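Local atomic coordinates of possible transcriptional regulatory arsR-family protein (Mycobacterium bovis, PDB entry 3GW2), a protein that probably binds DNA as an ArsR-family transcriptional regulator and takes part in a network that coordinates tolerance to the antitubercular drug bedaquiline. Residues Leu12-Val15 / Ala16-Lys20; Asn24-Arg27 / Leu28-Leu31; Thr48-Asn51 / Leu52-Ser56; Ala70-Gly74 / Thr75-Tyr79; Arg88-Ala91 / Leu92-Val95. All blocks are in the same frame, centred on the assembly; numbering follows the deposited sequence.

Overall arrangement
Contacts 1, 2 and 5 lie toward the dimer-forming side of this winged-helix fold and all touch the second subunit. Contact 1 (helix 11-22) and contact 5 (helix 84-98) meet through Val-18 and Leu-89, and each turns apolar residues inward while its polar ones face outward. Contact 2, the start of helix 27-34, joins them: Arg-27 reaches Lys-20 of contact 1, Leu-31 packs on Phe-90 of contact 5, and Arg-26 reaches the backbone of contact 3. Contact 3, the turn of the helix-turn-helix, relies on capping bonds. Contact 4, the hairpin wing, is the most superficial, and its chemistry is of cross-strand pairs, a salt bridge and a cation-pi stack.

Contact 1: residues Leu12-Val15 / Ala16-Lys20; sequences LDQV and ARVGK
Gln-14 and Arg-17 meet on the more polar side of helix 11-22, an amphipathic helix of the winged-helix ArsR fold that packs against the second subunit. The backbone holds the turn by alpha-helical bonds: Ala-16 N to Leu-12 O, Arg-17 N to Asp-13 O, Val-18 N to Gln-14 O, and Gly-19 N to Val-15 O, the last at 2.8 Å and nearly straight. Among the apolar residues, Val-15 and Val-18 are compact and branched, suited to a close interface, and they pack on Leu-28 and Val-93 of the second subunit; Ala-16, with only a methyl, lets Gly-25 of that subunit come close.

On the polar side Asp-13 and Arg-17 are exposed, while Gln-14 also touches Ala-97 of the second subunit. Gln-14 starts with CG anti to the backbone N (chi1 178°) and then bends at chi2, which swings its amide across the extended chain of Arg-17 at about a right angle. Asp-13 O lies over one face of the guanidinium, while Asp-13 OD2 stays 5.7 Å from Arg-17 NH2, too far for a salt bridge. At the edge of that guanidinium, Arg-17 NH1 donates to a lone pair of Gln-14 OE1 at 2.6 Å, in the carbonyl plane.

Contact 2: residues Asn24-Arg27 / Leu28-Leu31; sequences NGRR and LQIL
The capped start of helix 27-34 brings Asn-24 and Leu-28 together: Leu-28 N donates to Asn-24 O at 3.1 Å. Asparagine suits the position before the turn because its short side chain can reach forward to a backbone N-H of the first turn. Here Asn-24 OD1 accepts from Arg-27 N at 2.8 Å, a fairly straight capping bond (161°). Inside the turn Gln-29 N bonds to Arg-26 O, and a weak bond joins Ile-30 N to Arg-27 O. Leu-28 lays CD1 against Asn-24 O at 3.4 Å, its CB being close to Gly-25 O.

On the outer side the chains of Arg-26 and Gln-29 run near each other, Arg-26 CG lying 3.7 Å from Gln-29 OE1. A water in the guanidinium plane accepts from Arg-26 NE at 2.8 Å and from Gln-29 NE2 at 2.6 Å, tying the two polar ends together, while Arg-26 NH2 bonds to Thr-48 O. The chain of Arg-27 bends at chi3, which lays its guanidinium against Asn-24, with CB over the centre of one face.

That same guanidinium is held by Lys-20 O and Ala-21 O of helix 11-22 and by Asn-58 of helix 52-64, while Ile-30 packs on Leu-59 and Leu-62 of helix 52-64, and Leu-28 and Leu-31 on Leu-22 of helix 11-22.

Contact 3: residues Thr48-Asn51 / Leu52-Ser56; sequences TGMN and LTTAS
Asn-51 and Thr-54 face each other across the first turn of helix 52-64. Asn-51 is the N-cap, and its OD1 accepts from Thr-54 N at 2.9 Å, with the N-H lying above the carbonyl plane and not on a lone pair. Its CG sits between the backbone N and the carbonyl carbon (chi1 65°), which folds the amide back over the start of the helix. The other end of the amide, ND2, donates to Thr-54 OG1; at 2.5 Å this bent bond is doubtful in its exact length. The OD1 bond holds the amide over the helix start, and ND2 points at the Thr-54 hydroxyl; threonine suits its place by offering a backbone N-H and a hydroxyl side by side. Below them Ala-55 N donates to Asn-51 O at 2.9 Å, opening the regular helical bonding.

The apolar side of the turn belongs to Met-50, a selenomethionine. Its CG meets Thr-54 CG2 at 4.0 Å, and its extended chain brings SE to 3.8 Å from Ala-55 CA. The small alanine also lets Met-50 CB come to 4.1 Å from Ala-55 CB. Further along, its end packs on Ile-30 of helix 27-34.

Gly-49 sets the direction of the chain before Met-50. It closes helix 41-48 in a Schellman motif, its positive phi being easy for glycine, and Arg-26 grips the carbonyl of Thr-48. A helix closed by glycine, a short turn and a freshly capped second helix make up the DNA-binding helix-turn-helix, in which helix 52-64 is probably the recognition helix.

Contact 4: residues Ala70-Gly74 / Thr75-Tyr79; sequences ARREG and TRQYY
Tyr-78 and Arg-71 form a closely stacked pair on one face of the hairpin. The guanidinium lies flat on one face of the ring, planes 3° apart and centres 4.5 Å apart, a cation-pi stack. Arg-71 CG stands between its backbone N and carbonyl carbon (chi1 62°), turning the extended chain back across the neighbouring strand. At the guanidinium edge Arg-71 NH1 makes a salt bridge with Glu-73 OE2 at 2.8 Å, and NH2 has a second acidic partner in Glu-38; the two carboxylates keep the flat group from rotating. Glu-73 CB also meets Tyr-78 CE2 at 3.8 Å.

Behind these side chains the backbones pair as antiparallel strands, with Tyr-78 N donating to Arg-71 O at 2.8 Å. This is the wing of the winged-helix fold, made of strands 68-73 and 76-81, which in relatives of this fold often lies near DNA. Toward its base, on the other face of the sheet, Ala-70 CB sits over the face of the buried Tyr-79 ring, 3.8 Å from its centroid, a CH-pi contact for which a small methyl fits well.

The solvent side is the turn and the exposed end of Arg-72. Arg-72 and Gln-77 stack their flat ends 18° apart, with Arg-72 NH2 3.5 Å from Gln-77 NE2, both groups being long enough to span the strands. At the exposed tip, Gly-74 and Thr-75 form the corner of a type II' turn, Gly-74 taking the positive phi, and Arg-76 N reaches Glu-73 O at 3.3 Å.

Contact 5: residues Arg88-Ala91 / Leu92-Val95; sequences RLFA and LVQV
Arg-88 O takes the N-H of Leu-92 at 2.9 Å, a helical bond with an angle of 160°, and at the next residue Leu-89 O takes that of Val-93 at the same length. Val-95 N reaches Ala-91 O at 3.2 Å, whereas the bond from Gln-94 N to Phe-90 O is weak.

Phe-90 carries the side-chain part of the contact. With CG anti to its backbone N (chi1 -178°), the ring swings along the helix toward the next turn, where the amide of Gln-94 lies over one face, its plane 31° from that of the ring, and Gln-94 CD comes to 4.1 Å from Phe-90 CZ. The extended chain of Gln-94 lets a polar group top the ring at the margin of the core, and its CG is 3.3 Å from Phe-90 O. Val-93 approaches the same ring obliquely, with CG1 4.1 Å from Phe-90 CD1, and CG1 also lies 3.3 Å from Phe-90 O. An aromatic ring suits this place because its broad flat side chain reaches helix 27-34, where it packs on Leu-31 and Asp-32.

The second subunit covers another side: Val-93 packs on Val-15 of that subunit and Leu-92 on its Arg-88; Arg-88 of this chain is salt-bridged to Asp-85. Helix 84-98 is the last helix of the ArsR-type winged-helix domain, which packs against the second subunit in the dimer.

Contact 1: residues Leu12-Val15 / Ala16-Lys20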
loop_
_atom_site.group_PDB
_atom_site.type_symbol
_atom_site.label_atom_id
_atom_site.label_comp_id
_atom_site.label_asym_id
_atom_site.label_seq_id
_atom_site.Cartn_x
_atom_site.Cartn_y
_atom_site.Cartn_z
ATOM N N LEU A 12 -3.984 0.926 -11.821
ATOM C CA LEU A 12 -4.534 0.386 -10.576
ATOM C C LEU A 12 -4.009 -1.004 -10.227
ATOM O O LEU A 12 -3.827 -1.331 -9.051
ATOM C CB LEU A 12 -6.069 0.422 -10.589
ATOM C CG LEU A 12 -6.700 1.816 -10.659
ATOM C CD1 LEU A 12 -8.209 1.731 -10.465
ATOM C CD2 LEU A 12 -6.075 2.783 -9.647
ATOM N N ASP A 13 -3.736 -1.811 -11.246
ATOM C CA ASP A 13 -3.076 -3.101 -11.030
ATOM C C ASP A 13 -1.652 -2.946 -10.506
ATOM O O ASP A 13 -1.185 -3.787 -9.730
ATOM C CB ASP A 13 -3.106 -3.949 -12.301
ATOM C CG ASP A 13 -4.489 -4.496 -12.595
ATOM O OD1 ASP A 13 -5.088 -5.103 -11.680
ATOM O OD2 ASP A 13 -4.982 -4.322 -13.735
ATOM N N GLN A 14 -0.966 -1.874 -10.910
ATOM C CA GLN A 14 0.366 -1.583 -10.358
ATOM C C GLN A 14 0.291 -0.961 -8.959
ATOM O O GLN A 14 1.160 -1.216 -8.128
ATOM C CB GLN A 14 1.210 -0.716 -11.310
ATOM C CG GLN A 14 2.630 -0.315 -10.774
ATOM C CD GLN A 14 3.597 -1.479 -10.547
ATOM O OE1 GLN A 14 3.414 -2.577 -11.058
ATOM N NE2 GLN A 14 4.642 -1.226 -9.776
ATOM N N VAL A 15 -0.737 -0.153 -8.697
ATOM C CA VAL A 15 -0.957 0.353 -7.343
ATOM C C VAL A 15 -1.202 -0.845 -6.443
ATOM O O VAL A 15 -0.721 -0.881 -5.312
ATOM C CB VAL A 15 -2.152 1.349 -7.244
ATOM C CG1 VAL A 15 -2.489 1.640 -5.785
ATOM C CG2 VAL A 15 -1.860 2.651 -7.978
ATOM N N ALA A 16 -1.947 -1.828 -6.960
ATOM C CA ALA A 16 -2.173 -3.093 -6.256
ATOM C C ALA A 16 -0.837 -3.780 -5.930
ATOM O O ALA A 16 -0.651 -4.293 -4.815
ATOM C CB ALA A 16 -3.088 -4.013 -7.068
ATOM N N ARG A 17 0.099 -3.753 -6.884
ATOM C CA ARG A 17 1.455 -4.289 -6.652
ATOM C C ARG A 17 2.205 -3.475 -5.598
ATOM O O ARG A 17 2.901 -4.039 -4.765
ATOM C CB ARG A 17 2.251 -4.390 -7.962
ATOM C CG ARG A 17 1.638 -5.375 -8.960
ATOM C CD ARG A 17 2.472 -5.553 -10.236
ATOM N NE ARG A 17 1.636 -5.999 -11.356
ATOM C CZ ARG A 17 1.261 -5.227 -12.374
ATOM N NH1 ARG A 17 1.662 -3.961 -12.431
ATOM N NH2 ARG A 17 0.490 -5.716 -13.347
ATOM N N VAL A 18 2.027 -2.151 -5.606
ATOM C CA VAL A 18 2.578 -1.303 -4.539
ATOM C C VAL A 18 2.024 -1.728 -3.178
ATOM O O VAL A 18 2.786 -1.951 -2.233
ATOM C CB VAL A 18 2.306 0.209 -4.777
ATOM C CG1 VAL A 18 2.816 1.035 -3.611
ATOM C CG2 VAL A 18 2.937 0.674 -6.075
ATOM N N GLY A 19 0.698 -1.848 -3.088
ATOM C CA GLY A 19 0.045 -2.310 -1.875
ATOM C C GLY A 19 0.516 -3.681 -1.417
ATOM O O GLY A 19 0.777 -3.889 -0.231
ATOM N N LYS A 20 0.616 -4.614 -2.361
ATOM C CA LYS A 20 1.134 -5.955 -2.081
ATOM C C LYS A 20 2.533 -5.880 -1.479
ATOM O O LYS A 20 2.807 -6.542 -0.486
ATOM C CB LYS A 20 1.135 -6.808 -3.355
ATOM C CG LYS A 20 1.557 -8.272 -3.153
ATOM C CD LYS A 20 1.075 -9.146 -4.326
ATOM C CE LYS A 20 1.235 -10.642 -4.026
ATOM N NZ LYS A 20 2.618 -10.943 -3.522
#

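Contact 2: residues Asn24-Arg27 / Leu28-Leu31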
loop_
_atom_site.group_PDB
_atom_site.type_symbol
_atom_site.label_atom_id
_atom_site.label_comp_id
_atom_site.label_asym_id
_atom_site.label_seq_id
_atom_site.Cartn_x
_atom_site.Cartn_y
_atom_site.Cartn_z
ATOM N N ASN A 24 3.340 -6.264 4.350
ATOM C CA ASN A 24 4.058 -7.140 5.259
ATOM C C ASN A 24 4.852 -6.276 6.226
ATOM O O ASN A 24 5.757 -5.546 5.816
ATOM C CB ASN A 24 4.964 -8.095 4.468
ATOM C CG ASN A 24 5.693 -9.095 5.356
ATOM O OD1 ASN A 24 6.548 -8.722 6.157
ATOM N ND2 ASN A 24 5.364 -10.369 5.206
ATOM N N GLY A 25 4.505 -6.355 7.507
ATOM C CA GLY A 25 5.065 -5.449 8.511
ATOM C C GLY A 25 6.562 -5.559 8.677
ATOM O O GLY A 25 7.272 -4.554 8.836
ATOM N N ARG A 26 7.046 -6.792 8.624
ATOM C CA ARG A 26 8.464 -7.068 8.752
ATOM C C ARG A 26 9.236 -6.651 7.507
ATOM O O ARG A 26 10.346 -6.141 7.604
ATOM C CB ARG A 26 8.685 -8.548 9.077
ATOM C CG ARG A 26 9.980 -8.797 9.784
ATOM C CD ARG A 26 10.330 -10.258 9.793
ATOM N NE ARG A 26 11.668 -10.448 10.334
ATOM C CZ ARG A 26 12.307 -11.610 10.373
ATOM N NH1 ARG A 26 11.737 -12.707 9.887
ATOM N NH2 ARG A 26 13.526 -11.669 10.893
ATOM N N ARG A 27 8.634 -6.831 6.337
ATOM C CA ARG A 27 9.201 -6.312 5.083
ATOM C C ARG A 27 9.396 -4.781 5.086
ATOM O O ARG A 27 10.331 -4.249 4.457
ATOM C CB ARG A 27 8.321 -6.775 3.917
ATOM C CG ARG A 27 8.638 -6.190 2.561
ATOM C CD ARG A 27 8.230 -7.150 1.457
ATOM N NE ARG A 27 6.789 -7.199 1.234
ATOM C CZ ARG A 27 6.051 -8.309 1.224
ATOM N NH1 ARG A 27 6.601 -9.495 1.427
ATOM N NH2 ARG A 27 4.746 -8.233 0.996
ATOM N N LEU A 28 8.536 -4.065 5.810
ATOM C CA LEU A 28 8.649 -2.604 5.926
ATOM C C LEU A 28 9.903 -2.128 6.696
ATOM O O LEU A 28 10.361 -0.987 6.527
ATOM C CB LEU A 28 7.386 -2.042 6.573
ATOM C CG LEU A 28 6.167 -1.712 5.683
ATOM C CD1 LEU A 28 6.136 -2.518 4.408
ATOM C CD2 LEU A 28 4.904 -1.918 6.466
ATOM N N GLN A 29 10.436 -2.996 7.550
ATOM C CA GLN A 29 11.708 -2.735 8.235
ATOM C C GLN A 29 12.825 -2.486 7.233
ATOM O O GLN A 29 13.650 -1.602 7.428
ATOM C CB GLN A 29 12.082 -3.896 9.158
ATOM C CG GLN A 29 11.089 -4.102 10.289
ATOM C CD GLN A 29 11.449 -5.262 11.193
ATOM O OE1 GLN A 29 10.589 -5.810 11.884
ATOM N NE2 GLN A 29 12.720 -5.634 11.206
ATOM N N ILE A 30 12.821 -3.247 6.146
ATOM C CA ILE A 30 13.774 -3.043 5.055
ATOM C C ILE A 30 13.734 -1.615 4.543
ATOM O O ILE A 30 14.775 -0.999 4.323
ATOM C CB ILE A 30 13.540 -4.032 3.887
ATOM C CG1 ILE A 30 13.852 -5.475 4.337
ATOM C CG2 ILE A 30 14.407 -3.637 2.684
ATOM C CD1 ILE A 30 13.413 -6.577 3.354
ATOM N N LEU A 31 12.528 -1.079 4.378
ATOM C CA LEU A 31 12.361 0.291 3.881
ATOM C C LEU A 31 12.939 1.320 4.837
ATOM O O LEU A 31 13.640 2.238 4.410
ATOM C CB LEU A 31 10.886 0.576 3.543
ATOM C CG LEU A 31 10.337 -0.157 2.318
ATOM C CD1 LEU A 31 8.865 0.180 2.112
ATOM C CD2 LEU A 31 11.134 0.191 1.060
HETATM O O HOH W 1 7.550 -4.553 11.500
HETATM O O HOH W 2 12.857 -8.211 11.568
#

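Contact 3: residues Thr48-Asn51 / Leu52-Ser56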
loop_
_atom_site.group_PDB
_atom_site.type_symbol
_atom_site.label_atom_id
_atom_site.label_comp_id
_atom_site.label_asym_id
_atom_site.label_seq_id
_atom_site.Cartn_x
_atom_site.Cartn_y
_atom_site.Cartn_z
ATOM N N THR A 48 18.010 -7.004 9.753
ATOM C CA THR A 48 16.605 -7.273 10.055
ATOM C C THR A 48 16.397 -8.645 10.700
ATOM O O THR A 48 15.268 -9.020 11.005
ATOM C CB THR A 48 15.749 -7.223 8.795
ATOM O OG1 THR A 48 16.230 -8.221 7.884
ATOM C CG2 THR A 48 15.819 -5.843 8.170
ATOM N N GLY A 49 17.483 -9.384 10.909
ATOM C CA GLY A 49 17.399 -10.729 11.469
ATOM C C GLY A 49 16.734 -11.748 10.541
ATOM O O GLY A 49 16.224 -12.748 11.017
HETATM N N MSE A 50 16.755 -11.504 9.226
HETATM C CA MSE A 50 16.154 -12.428 8.261
HETATM C C MSE A 50 17.229 -13.333 7.699
HETATM O O MSE A 50 18.333 -12.877 7.456
HETATM C CB MSE A 50 15.502 -11.691 7.081
HETATM C CG MSE A 50 14.291 -10.832 7.418
HETATM SE SE MSE A 50 13.831 -9.762 5.835
HETATM C CE MSE A 50 12.677 -8.427 6.720
ATOM N N ASN A 51 16.908 -14.605 7.478
ATOM C CA ASN A 51 17.808 -15.450 6.703
ATOM C C ASN A 51 17.890 -14.895 5.266
ATOM O O ASN A 51 17.007 -14.134 4.837
ATOM C CB ASN A 51 17.341 -16.906 6.711
ATOM C CG ASN A 51 16.000 -17.093 6.012
ATOM O OD1 ASN A 51 15.957 -17.382 4.824
ATOM N ND2 ASN A 51 14.905 -16.926 6.746
ATOM N N LEU A 52 18.949 -15.270 4.549
ATOM C CA LEU A 52 19.214 -14.781 3.198
ATOM C C LEU A 52 18.076 -15.049 2.202
ATOM O O LEU A 52 17.791 -14.202 1.373
ATOM C CB LEU A 52 20.524 -15.384 2.662
ATOM C CG LEU A 52 21.811 -14.551 2.493
ATOM C CD1 LEU A 52 21.874 -13.248 3.323
ATOM C CD2 LEU A 52 23.073 -15.445 2.718
ATOM N N THR A 53 17.434 -16.217 2.289
ATOM C CA THR A 53 16.292 -16.544 1.430
ATOM C C THR A 53 15.078 -15.635 1.697
ATOM O O THR A 53 14.471 -15.087 0.755
ATOM C CB THR A 53 15.911 -18.027 1.556
ATOM O OG1 THR A 53 17.071 -18.830 1.303
ATOM C CG2 THR A 53 14.798 -18.421 0.563
ATOM N N THR A 54 14.724 -15.477 2.974
ATOM C CA THR A 54 13.640 -14.558 3.396
ATOM C C THR A 54 13.915 -13.124 2.952
ATOM O O THR A 54 13.056 -12.474 2.366
ATOM C CB THR A 54 13.437 -14.616 4.925
ATOM O OG1 THR A 54 13.071 -15.952 5.300
ATOM C CG2 THR A 54 12.345 -13.648 5.391
ATOM N N ALA A 55 15.121 -12.631 3.205
ATOM C CA ALA A 55 15.488 -11.276 2.822
ATOM C C ALA A 55 15.343 -11.081 1.309
ATOM O O ALA A 55 14.767 -10.096 0.853
ATOM C CB ALA A 55 16.942 -10.955 3.263
ATOM N N SER A 56 15.871 -12.023 0.542
ATOM C CA SER A 56 15.856 -11.906 -0.902
ATOM C C SER A 56 14.429 -11.986 -1.452
ATOM O O SER A 56 14.077 -11.228 -2.360
ATOM C CB SER A 56 16.785 -12.961 -1.530
ATOM O OG SER A 56 16.660 -12.956 -2.943
#

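Contact 4: residues Ala70-Gly74 / Thr75-Tyr79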
loop_
_atom_site.group_PDB
_atom_site.type_symbol
_atom_site.label_atom_id
_atom_site.label_comp_id
_atom_site.label_asym_id
_atom_site.label_seq_id
_atom_site.Cartn_x
_atom_site.Cartn_y
_atom_site.Cartn_z
ATOM N N ALA A 70 17.744 -2.351 -7.681
ATOM C CA ALA A 70 18.869 -3.209 -7.373
ATOM C C ALA A 70 19.984 -3.036 -8.391
ATOM O O ALA A 70 19.737 -2.711 -9.549
ATOM C CB ALA A 70 18.430 -4.661 -7.322
ATOM N N ARG A 71 21.212 -3.237 -7.941
ATOM C CA ARG A 71 22.354 -3.335 -8.833
ATOM C C ARG A 71 23.258 -4.453 -8.353
ATOM O O ARG A 71 23.318 -4.749 -7.155
ATOM C CB ARG A 71 23.117 -2.009 -8.923
ATOM C CG ARG A 71 23.704 -1.522 -7.621
ATOM C CD ARG A 71 24.503 -0.238 -7.800
ATOM N NE ARG A 71 25.138 0.100 -6.529
ATOM C CZ ARG A 71 26.366 -0.290 -6.175
ATOM N NH1 ARG A 71 27.120 -1.015 -7.006
ATOM N NH2 ARG A 71 26.837 0.052 -4.984
ATOM N N ARG A 72 23.936 -5.082 -9.303
ATOM C CA ARG A 72 24.832 -6.198 -9.041
ATOM C C ARG A 72 26.274 -5.682 -9.100
ATOM O O ARG A 72 26.673 -5.071 -10.092
ATOM C CB ARG A 72 24.601 -7.278 -10.107
ATOM C CG ARG A 72 25.404 -8.577 -9.946
ATOM C CD ARG A 72 24.593 -9.675 -9.268
ATOM N NE ARG A 72 23.257 -9.813 -9.851
ATOM C CZ ARG A 72 22.353 -10.707 -9.458
ATOM N NH1 ARG A 72 22.631 -11.565 -8.480
ATOM N NH2 ARG A 72 21.161 -10.748 -10.047
ATOM N N GLU A 73 27.034 -5.901 -8.029
ATOM C CA GLU A 73 28.455 -5.536 -7.998
ATOM C C GLU A 73 29.281 -6.695 -7.452
ATOM O O GLU A 73 29.337 -6.921 -6.239
ATOM C CB GLU A 73 28.693 -4.257 -7.185
ATOM C CG GLU A 73 30.153 -3.819 -7.119
ATOM C CD GLU A 73 30.379 -2.608 -6.221
ATOM O OE1 GLU A 73 31.131 -2.743 -5.224
ATOM O OE2 GLU A 73 29.812 -1.522 -6.511
ATOM N N GLY A 74 29.915 -7.433 -8.360
ATOM C CA GLY A 74 30.655 -8.641 -8.002
ATOM C C GLY A 74 29.691 -9.743 -7.618
ATOM O O GLY A 74 28.726 -10.016 -8.338
ATOM N N THR A 75 29.946 -10.356 -6.468
ATOM C CA THR A 75 29.099 -11.424 -5.932
ATOM C C THR A 75 27.967 -10.875 -5.038
ATOM O O THR A 75 27.207 -11.640 -4.427
ATOM C CB THR A 75 29.962 -12.475 -5.176
ATOM O OG1 THR A 75 29.115 -13.417 -4.504
ATOM C CG2 THR A 75 30.889 -11.798 -4.160
ATOM N N ARG A 76 27.846 -9.547 -4.993
ATOM C CA ARG A 76 26.878 -8.864 -4.128
ATOM C C ARG A 76 25.807 -8.166 -4.934
ATOM O O ARG A 76 25.990 -7.896 -6.121
ATOM C CB ARG A 76 27.580 -7.840 -3.238
ATOM C CG ARG A 76 28.831 -8.383 -2.592
ATOM C CD ARG A 76 29.114 -7.756 -1.245
ATOM N NE ARG A 76 30.002 -8.618 -0.466
ATOM C CZ ARG A 76 29.596 -9.699 0.201
ATOM N NH1 ARG A 76 28.308 -10.049 0.197
ATOM N NH2 ARG A 76 30.475 -10.433 0.875
ATOM N N GLN A 77 24.692 -7.873 -4.267
ATOM C CA GLN A 77 23.593 -7.137 -4.841
ATOM C C GLN A 77 23.236 -6.010 -3.861
ATOM O O GLN A 77 23.096 -6.240 -2.650
ATOM C CB GLN A 77 22.409 -8.083 -5.009
ATOM C CG GLN A 77 21.734 -8.048 -6.357
ATOM C CD GLN A 77 20.475 -8.896 -6.389
ATOM O OE1 GLN A 77 20.172 -9.626 -5.438
ATOM N NE2 GLN A 77 19.728 -8.795 -7.478
ATOM N N TYR A 78 23.111 -4.797 -4.375
ATOM C CA TYR A 78 22.799 -3.631 -3.555
ATOM C C TYR A 78 21.407 -3.114 -3.894
ATOM O O TYR A 78 21.074 -2.907 -5.063
ATOM C CB TYR A 78 23.851 -2.527 -3.748
ATOM C CG TYR A 78 25.232 -2.921 -3.271
ATOM C CD1 TYR A 78 25.667 -2.598 -1.986
ATOM C CD2 TYR A 78 26.106 -3.629 -4.104
ATOM C CE1 TYR A 78 26.944 -2.970 -1.537
ATOM C CE2 TYR A 78 27.382 -4.007 -3.665
ATOM C CZ TYR A 78 27.790 -3.679 -2.378
ATOM O OH TYR A 78 29.048 -4.051 -1.941
ATOM N N TYR A 79 20.600 -2.903 -2.866
ATOM C CA TYR A 79 19.231 -2.413 -3.041
ATOM C C TYR A 79 19.102 -1.017 -2.465
ATOM O O TYR A 79 19.744 -0.698 -1.460
ATOM C CB TYR A 79 18.236 -3.327 -2.320
ATOM C CG TYR A 79 17.824 -4.547 -3.101
ATOM C CD1 TYR A 79 16.626 -4.557 -3.813
ATOM C CD2 TYR A 79 18.632 -5.688 -3.138
ATOM C CE1 TYR A 79 16.221 -5.672 -4.540
ATOM C CE2 TYR A 79 18.234 -6.825 -3.860
ATOM C CZ TYR A 79 17.023 -6.799 -4.557
ATOM O OH TYR A 79 16.594 -7.893 -5.270
#

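Contact 5: residues Arg88-Ala91 / Leu92-Val95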
loop_
_atom_site.group_PDB
_atom_site.type_symbol
_atom_site.label_atom_id
_atom_site.label_comp_id
_atom_site.label_asym_id
_atom_site.label_seq_id
_atom_site.Cartn_x
_atom_site.Cartn_y
_atom_site.Cartn_z
ATOM N N ARG A 88 8.732 9.802 -0.053
ATOM C CA ARG A 88 7.512 10.507 0.336
ATOM C C ARG A 88 6.354 9.527 0.602
ATOM O O ARG A 88 5.623 9.682 1.581
ATOM C CB ARG A 88 7.130 11.575 -0.698
ATOM C CG ARG A 88 8.177 12.709 -0.794
ATOM C CD ARG A 88 7.704 13.867 -1.659
ATOM N NE ARG A 88 7.457 13.479 -3.049
ATOM C CZ ARG A 88 6.285 13.580 -3.676
ATOM N NH1 ARG A 88 5.212 14.068 -3.055
ATOM N NH2 ARG A 88 6.186 13.199 -4.944
ATOM N N LEU A 89 6.219 8.507 -0.245
ATOM C CA LEU A 89 5.116 7.539 -0.100
ATOM C C LEU A 89 5.163 6.784 1.229
ATOM O O LEU A 89 4.149 6.640 1.917
ATOM C CB LEU A 89 5.072 6.556 -1.275
ATOM C CG LEU A 89 4.121 5.368 -1.124
ATOM C CD1 LEU A 89 2.671 5.838 -1.216
ATOM C CD2 LEU A 89 4.417 4.310 -2.170
ATOM N N PHE A 90 6.347 6.307 1.576
ATOM C CA PHE A 90 6.553 5.552 2.798
ATOM C C PHE A 90 6.399 6.436 4.036
ATOM O O PHE A 90 5.890 5.986 5.058
ATOM C CB PHE A 90 7.925 4.880 2.745
ATOM C CG PHE A 90 8.246 4.014 3.941
ATOM C CD1 PHE A 90 7.350 3.037 4.384
ATOM C CD2 PHE A 90 9.468 4.160 4.606
ATOM C CE1 PHE A 90 7.662 2.232 5.478
ATOM C CE2 PHE A 90 9.783 3.350 5.704
ATOM C CZ PHE A 90 8.875 2.382 6.135
ATOM N N ALA A 91 6.823 7.696 3.948
ATOM C CA ALA A 91 6.585 8.626 5.039
ATOM C C ALA A 91 5.073 8.838 5.222
ATOM O O ALA A 91 4.564 8.746 6.341
ATOM C CB ALA A 91 7.307 9.960 4.795
ATOM N N LEU A 92 4.367 9.098 4.121
ATOM C CA LEU A 92 2.930 9.422 4.155
ATOM C C LEU A 92 2.038 8.264 4.602
ATOM O O LEU A 92 1.013 8.484 5.240
ATOM C CB LEU A 92 2.460 9.956 2.794
ATOM C CG LEU A 92 1.003 10.367 2.560
ATOM C CD1 LEU A 92 0.521 11.446 3.537
ATOM C CD2 LEU A 92 0.842 10.857 1.140
ATOM N N VAL A 93 2.414 7.043 4.244
ATOM C CA VAL A 93 1.649 5.856 4.643
ATOM C C VAL A 93 1.755 5.621 6.156
ATOM O O VAL A 93 0.810 5.157 6.789
ATOM C CB VAL A 93 2.064 4.607 3.824
ATOM C CG1 VAL A 93 3.402 4.006 4.335
ATOM C CG2 VAL A 93 0.950 3.578 3.815
ATOM N N GLN A 94 2.901 5.981 6.729
ATOM C CA GLN A 94 3.085 5.965 8.175
ATOM C C GLN A 94 2.247 7.031 8.864
ATOM O O GLN A 94 1.778 6.818 9.977
ATOM C CB GLN A 94 4.558 6.145 8.531
ATOM C CG GLN A 94 5.416 4.963 8.136
ATOM C CD GLN A 94 6.893 5.196 8.419
ATOM O OE1 GLN A 94 7.654 5.555 7.520
ATOM N NE2 GLN A 94 7.301 4.989 9.669
ATOM N N VAL A 95 2.064 8.175 8.206
ATOM C CA VAL A 95 1.166 9.219 8.707
ATOM C C VAL A 95 -0.286 8.728 8.671
ATOM O O VAL A 95 -1.021 8.875 9.654
ATOM C CB VAL A 95 1.317 10.557 7.923
ATOM C CG1 VAL A 95 0.212 11.556 8.297
ATOM C CG2 VAL A 95 2.679 11.185 8.184
#